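Long-range contact in lactate racemase (Thermoanaerobacterium thermosaccharolyticum, PDB 2YJG), which interconverts the D- and L-isomers of lactate with the help of a nickel-pincer nucleotide cofactor: residues L363-T376 against M387-I401. Numbering follows the deposited sequence.
Sequences LARILINHKVIMVT and MFMTPAKDLGEALKI
Thr390 and Met374 tie the edge of a parallel sheet together through the backbone: Thr390 N donates to Val372 O (3.1 Å), Met374 N to Thr390 O (2.8 Å), and Ala392 N to Met374 O (2.8 Å). Water extends the pairing at both ends, joining Val372 N to Phe388 O and Thr376 O to Lys393 O; a further molecule links Val372 O with Thr390 OG1. These strands, 371-375 and 390-392, flank helix 381-386 in a beta-alpha-beta unit of the C-terminal domain, and 390-392 is the outermost strand on this side of the chain's parallel sheet. A Schellman motif with Phe388 at C-prime ends helix 381-386 and turns the chain into strand 390-392. Apolar packing covers both faces. On one, Met389 runs alongside Val372, SD to CG1 3.6 Å, and its bend at chi3 (-76°) carries CE to 3.7 Å from Met374 SD; Leu367 crosses it at about a right angle, with Leu367 CD2 against Met389 CG (3.8 Å). Across the sheet, Ala398 CB of helix 395-405 rests against both Ile373 CG2 (3.6 Å) and Val375 CG2 (3.7 Å), while Ile373 CD1 meets Ile401 CG2. Asp394 is the N-cap of this helix, its OD1 accepting from Glu397 N, and Glu397 OE1 in turn takes the backbone N-H of Lys393, the residue before the cap.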
loop_
_atom_site.group_PDB
_atom_site.type_symbol
_atom_site.label_atom_id
_atom_site.label_comp_id
_atom_site.label_asym_id
_atom_site.label_seq_id
_atom_site.Cartn_x
_atom_site.Cartn_y
_atom_site.Cartn_z
ATOM N N LEU A 363 7.821 37.809 -2.614
ATOM C CA LEU A 363 6.804 38.642 -3.276
ATOM C C LEU A 363 6.954 40.108 -2.896
ATOM O O LEU A 363 6.891 40.989 -3.768
ATOM C CB LEU A 363 5.403 38.128 -2.956
ATOM C CG LEU A 363 4.196 38.876 -3.498
ATOM C CD1 LEU A 363 4.282 38.836 -5.074
ATOM C CD2 LEU A 363 2.862 38.275 -2.977
ATOM N N ALA A 364 7.228 40.407 -1.601
ATOM C CA ALA A 364 7.507 41.775 -1.214
ATOM C C ALA A 364 8.712 42.377 -1.978
ATOM O O ALA A 364 8.653 43.494 -2.410
ATOM C CB ALA A 364 7.647 41.959 0.384
ATOM N N ARG A 365 9.784 41.629 -2.151
ATOM C CA ARG A 365 10.956 42.097 -2.929
ATOM C C ARG A 365 10.460 42.556 -4.320
ATOM O O ARG A 365 10.785 43.656 -4.786
ATOM C CB ARG A 365 12.007 40.993 -3.057
ATOM C CG ARG A 365 13.182 41.401 -3.837
ATOM C CD ARG A 365 14.116 40.282 -4.041
ATOM N NE ARG A 365 13.636 39.385 -5.115
ATOM C CZ ARG A 365 13.810 38.076 -5.157
ATOM N NH1 ARG A 365 14.399 37.400 -4.161
ATOM N NH2 ARG A 365 13.305 37.403 -6.173
ATOM N N ILE A 366 9.606 41.740 -4.960
ATOM C CA ILE A 366 9.080 42.104 -6.292
ATOM C C ILE A 366 8.263 43.358 -6.275
ATOM O O ILE A 366 8.535 44.253 -7.005
ATOM C CB ILE A 366 8.286 40.943 -6.902
ATOM C CG1 ILE A 366 9.228 39.794 -7.038
ATOM C CG2 ILE A 366 7.721 41.280 -8.331
ATOM C CD1 ILE A 366 8.513 38.488 -7.408
ATOM N N LEU A 367 7.298 43.443 -5.380
ATOM C CA LEU A 367 6.356 44.498 -5.338
ATOM C C LEU A 367 6.921 45.832 -4.863
ATOM O O LEU A 367 6.250 46.880 -4.974
ATOM C CB LEU A 367 5.170 44.053 -4.459
ATOM C CG LEU A 367 4.344 42.834 -4.831
ATOM C CD1 LEU A 367 3.203 42.567 -3.789
ATOM C CD2 LEU A 367 3.738 43.058 -6.199
ATOM N N ILE A 368 8.108 45.819 -4.261
ATOM C CA ILE A 368 8.750 47.069 -3.869
ATOM C C ILE A 368 9.267 47.799 -5.084
ATOM O O ILE A 368 9.225 49.010 -5.067
ATOM C CB ILE A 368 9.923 46.865 -2.876
ATOM C CG1 ILE A 368 9.369 46.418 -1.511
ATOM C CG2 ILE A 368 10.737 48.192 -2.686
ATOM C CD1 ILE A 368 10.446 45.822 -0.663
ATOM N N ASN A 369 9.679 47.062 -6.134
ATOM C CA ASN A 369 10.272 47.618 -7.364
ATOM C C ASN A 369 9.358 47.548 -8.622
ATOM O O ASN A 369 9.756 48.068 -9.687
ATOM C CB ASN A 369 11.535 46.839 -7.739
ATOM C CG ASN A 369 12.725 47.174 -6.920
ATOM O OD1 ASN A 369 12.712 48.053 -6.059
ATOM N ND2 ASN A 369 13.809 46.404 -7.158
ATOM N N HIS A 370 8.230 46.849 -8.520
ATOM C CA HIS A 370 7.394 46.549 -9.698
ATOM C C HIS A 370 5.947 46.478 -9.315
ATOM O O HIS A 370 5.621 46.060 -8.200
ATOM C CB HIS A 370 7.766 45.190 -10.310
ATOM C CG HIS A 370 9.211 45.050 -10.615
ATOM N ND1 HIS A 370 10.105 44.475 -9.739
ATOM C CD2 HIS A 370 9.926 45.423 -11.703
ATOM C CE1 HIS A 370 11.320 44.522 -10.272
ATOM N NE2 HIS A 370 11.229 45.052 -11.483
ATOM N N LYS A 371 5.069 46.777 -10.263
ATOM C CA LYS A 371 3.647 46.476 -10.080
ATOM C C LYS A 371 3.364 45.117 -10.639
ATOM O O LYS A 371 3.928 44.783 -11.678
ATOM C CB LYS A 371 2.805 47.490 -10.876
ATOM C CG LYS A 371 3.096 48.912 -10.519
ATOM C CD LYS A 371 2.398 49.370 -9.303
ATOM C CE LYS A 371 2.983 50.757 -8.846
ATOM N NZ LYS A 371 1.932 51.666 -8.262
ATOM N N VAL A 372 2.501 44.346 -9.986
ATOM C CA VAL A 372 2.104 43.055 -10.491
ATOM C C VAL A 372 0.610 43.085 -10.725
ATOM O O VAL A 372 -0.190 43.627 -9.883
ATOM C CB VAL A 372 2.513 41.931 -9.548
ATOM C CG1 VAL A 372 1.978 40.559 -10.036
ATOM C CG2 VAL A 372 4.046 41.910 -9.400
ATOM N N ILE A 373 0.247 42.600 -11.901
ATOM C CA ILE A 373 -1.149 42.433 -12.287
ATOM C C ILE A 373 -1.407 40.960 -12.420
ATOM O O ILE A 373 -0.685 40.259 -13.140
ATOM C CB ILE A 373 -1.518 43.147 -13.643
ATOM C CG1 ILE A 373 -1.387 44.645 -13.490
ATOM C CG2 ILE A 373 -2.965 42.774 -14.097
ATOM C CD1 ILE A 373 -1.175 45.380 -14.740
ATOM N N MET A 374 -2.414 40.452 -11.719
ATOM C CA MET A 374 -2.708 39.037 -11.847
ATOM C C MET A 374 -4.027 38.806 -12.645
ATOM O O MET A 374 -5.085 39.309 -12.299
ATOM C CB MET A 374 -2.784 38.333 -10.489
ATOM C CG MET A 374 -1.521 38.319 -9.656
ATOM S SD MET A 374 -1.656 37.216 -8.233
ATOM C CE MET A 374 -1.437 35.679 -8.989
ATOM N N VAL A 375 -3.924 38.040 -13.713
ATOM C CA VAL A 375 -5.068 37.435 -14.403
ATOM C C VAL A 375 -5.321 36.113 -13.726
ATOM O O VAL A 375 -4.523 35.186 -13.804
ATOM C CB VAL A 375 -4.778 37.250 -15.964
ATOM C CG1 VAL A 375 -5.887 36.464 -16.713
ATOM C CG2 VAL A 375 -4.513 38.646 -16.641
ATOM N N THR A 376 -6.499 36.018 -13.090
ATOM C CA THR A 376 -6.799 34.975 -12.168
ATOM C C THR A 376 -8.313 34.842 -12.032
ATOM O O THR A 376 -9.018 35.719 -12.424
ATOM C CB THR A 376 -6.135 35.289 -10.815
ATOM O OG1 THR A 376 -6.145 34.117 -10.043
ATOM C CG2 THR A 376 -6.828 36.414 -10.069
ATOM N N MET A 387 -3.173 41.919 -1.371
ATOM C CA MET A 387 -1.740 41.669 -1.479
ATOM C C MET A 387 -1.013 42.700 -2.356
ATOM O O MET A 387 0.043 42.440 -2.910
ATOM C CB MET A 387 -1.484 40.224 -1.935
ATOM C CG MET A 387 -2.049 39.226 -0.942
ATOM S SD MET A 387 -1.809 37.489 -1.348
ATOM C CE MET A 387 -0.127 37.290 -0.792
ATOM N N PHE A 388 -1.554 43.908 -2.377
ATOM C CA PHE A 388 -0.986 45.029 -3.081
ATOM C C PHE A 388 -0.710 44.734 -4.550
ATOM O O PHE A 388 0.243 45.252 -5.102
ATOM C CB PHE A 388 0.278 45.497 -2.389
ATOM C CG PHE A 388 0.102 45.698 -0.894
ATOM C CD1 PHE A 388 -0.763 46.641 -0.418
ATOM C CD2 PHE A 388 0.795 44.925 0.003
ATOM C CE1 PHE A 388 -0.925 46.833 0.930
ATOM C CE2 PHE A 388 0.643 45.109 1.341
ATOM C CZ PHE A 388 -0.236 46.062 1.805
ATOM N N MET A 389 -1.535 43.884 -5.163
ATOM C CA MET A 389 -1.482 43.638 -6.577
ATOM C C MET A 389 -2.818 44.101 -7.210
ATOM O O MET A 389 -3.699 44.633 -6.495
ATOM C CB MET A 389 -1.188 42.186 -6.819
ATOM C CG MET A 389 0.174 41.851 -6.349
ATOM S SD MET A 389 0.576 40.191 -6.692
ATOM C CE MET A 389 -0.363 39.294 -5.417
ATOM N N THR A 390 -2.939 43.984 -8.535
ATOM C CA THR A 390 -4.147 44.411 -9.231
ATOM C C THR A 390 -4.654 43.233 -10.022
ATOM O O THR A 390 -3.907 42.641 -10.873
ATOM C CB THR A 390 -3.881 45.565 -10.195
ATOM O OG1 THR A 390 -3.286 46.640 -9.508
ATOM C CG2 THR A 390 -5.164 46.018 -10.880
ATOM N N PRO A 391 -5.902 42.847 -9.751
ATOM C CA PRO A 391 -6.505 41.767 -10.508
ATOM C C PRO A 391 -6.950 42.246 -11.903
ATOM O O PRO A 391 -7.256 43.432 -12.085
ATOM C CB PRO A 391 -7.716 41.402 -9.670
ATOM C CG PRO A 391 -8.079 42.682 -8.966
ATOM C CD PRO A 391 -6.861 43.505 -8.850
ATOM N N ALA A 392 -6.961 41.332 -12.855
ATOM C CA ALA A 392 -7.508 41.615 -14.203
ATOM C C ALA A 392 -8.263 40.413 -14.707
ATOM O O ALA A 392 -7.893 39.268 -14.390
ATOM C CB ALA A 392 -6.399 42.003 -15.173
ATOM N N LYS A 393 -9.354 40.641 -15.461
ATOM C CA LYS A 393 -10.169 39.509 -15.908
ATOM C C LYS A 393 -9.553 38.723 -17.037
ATOM O O LYS A 393 -9.842 37.539 -17.220
ATOM C CB LYS A 393 -11.618 39.953 -16.254
ATOM C CG LYS A 393 -11.954 40.111 -17.754
ATOM C CD LYS A 393 -13.360 40.849 -17.968
ATOM C CE LYS A 393 -13.226 42.241 -18.555
ATOM N NZ LYS A 393 -14.594 42.838 -18.814
ATOM N N ASP A 394 -8.716 39.375 -17.838
ATOM C CA ASP A 394 -8.086 38.719 -18.945
ATOM C C ASP A 394 -6.845 39.492 -19.348
ATOM O O ASP A 394 -6.578 40.582 -18.840
ATOM C CB ASP A 394 -9.113 38.545 -20.149
ATOM C CG ASP A 394 -9.697 39.866 -20.661
ATOM O OD1 ASP A 394 -8.989 40.876 -20.688
ATOM O OD2 ASP A 394 -10.903 39.904 -21.084
ATOM N N LEU A 395 -6.094 38.947 -20.286
ATOM C CA LEU A 395 -4.830 39.547 -20.670
ATOM C C LEU A 395 -5.008 40.905 -21.345
ATOM O O LEU A 395 -4.206 41.812 -21.178
ATOM C CB LEU A 395 -4.041 38.563 -21.556
ATOM C CG LEU A 395 -3.429 37.337 -20.851
ATOM C CD1 LEU A 395 -3.076 36.286 -21.808
ATOM C CD2 LEU A 395 -2.172 37.766 -20.026
ATOM N N GLY A 396 -6.074 41.065 -22.110
ATOM C CA GLY A 396 -6.406 42.385 -22.668
ATOM C C GLY A 396 -6.584 43.488 -21.649
ATOM O O GLY A 396 -5.941 44.516 -21.750
ATOM N N GLU A 397 -7.389 43.228 -20.615
ATOM C CA GLU A 397 -7.553 44.175 -19.550
ATOM C C GLU A 397 -6.250 44.386 -18.791
ATOM O O GLU A 397 -5.944 45.482 -18.425
ATOM C CB GLU A 397 -8.607 43.704 -18.576
ATOM C CG GLU A 397 -8.864 44.703 -17.495
ATOM C CD GLU A 397 -9.983 44.300 -16.528
ATOM O OE1 GLU A 397 -9.983 43.166 -16.018
ATOM O OE2 GLU A 397 -10.864 45.146 -16.257
ATOM N N ALA A 398 -5.485 43.317 -18.574
ATOM C CA ALA A 398 -4.247 43.431 -17.838
ATOM C C ALA A 398 -3.321 44.395 -18.587
ATOM O O ALA A 398 -2.716 45.323 -17.991
ATOM C CB ALA A 398 -3.616 42.052 -17.611
ATOM N N LEU A 399 -3.249 44.220 -19.900
ATOM C CA LEU A 399 -2.390 45.095 -20.731
ATOM C C LEU A 399 -2.841 46.548 -20.711
ATOM O O LEU A 399 -1.998 47.448 -20.640
ATOM C CB LEU A 399 -2.296 44.574 -22.164
ATOM C CG LEU A 399 -1.195 45.194 -23.022
ATOM C CD1 LEU A 399 0.191 45.088 -22.311
ATOM C CD2 LEU A 399 -1.147 44.482 -24.389
ATOM N N LYS A 400 -4.154 46.782 -20.766
ATOM C CA LYS A 400 -4.684 48.171 -20.662
ATOM C C LYS A 400 -4.286 48.813 -19.313
ATOM O O LYS A 400 -3.902 50.006 -19.250
ATOM C CB LYS A 400 -6.204 48.222 -20.863
ATOM C CG LYS A 400 -6.979 49.297 -20.036
ATOM C CD LYS A 400 -7.409 48.816 -18.597
ATOM C CE LYS A 400 -8.771 49.410 -18.110
ATOM N NZ LYS A 400 -8.707 50.732 -17.346
ATOM N N ILE A 401 -4.338 48.020 -18.235
ATOM C CA ILE A 401 -3.985 48.568 -16.907
ATOM C C ILE A 401 -2.484 48.915 -16.938
ATOM O O ILE A 401 -2.109 50.021 -16.598
ATOM C CB ILE A 401 -4.345 47.612 -15.724
ATOM C CG1 ILE A 401 -5.873 47.394 -15.565
ATOM C CG2 ILE A 401 -3.835 48.140 -14.415
ATOM C CD1 ILE A 401 -6.662 48.678 -15.040
HETATM O O HOH W 1 1.421 45.857 -7.566
HETATM O O HOH W 2 -0.329 46.625 -9.453
HETATM O O HOH W 3 -10.744 36.581 -14.393
#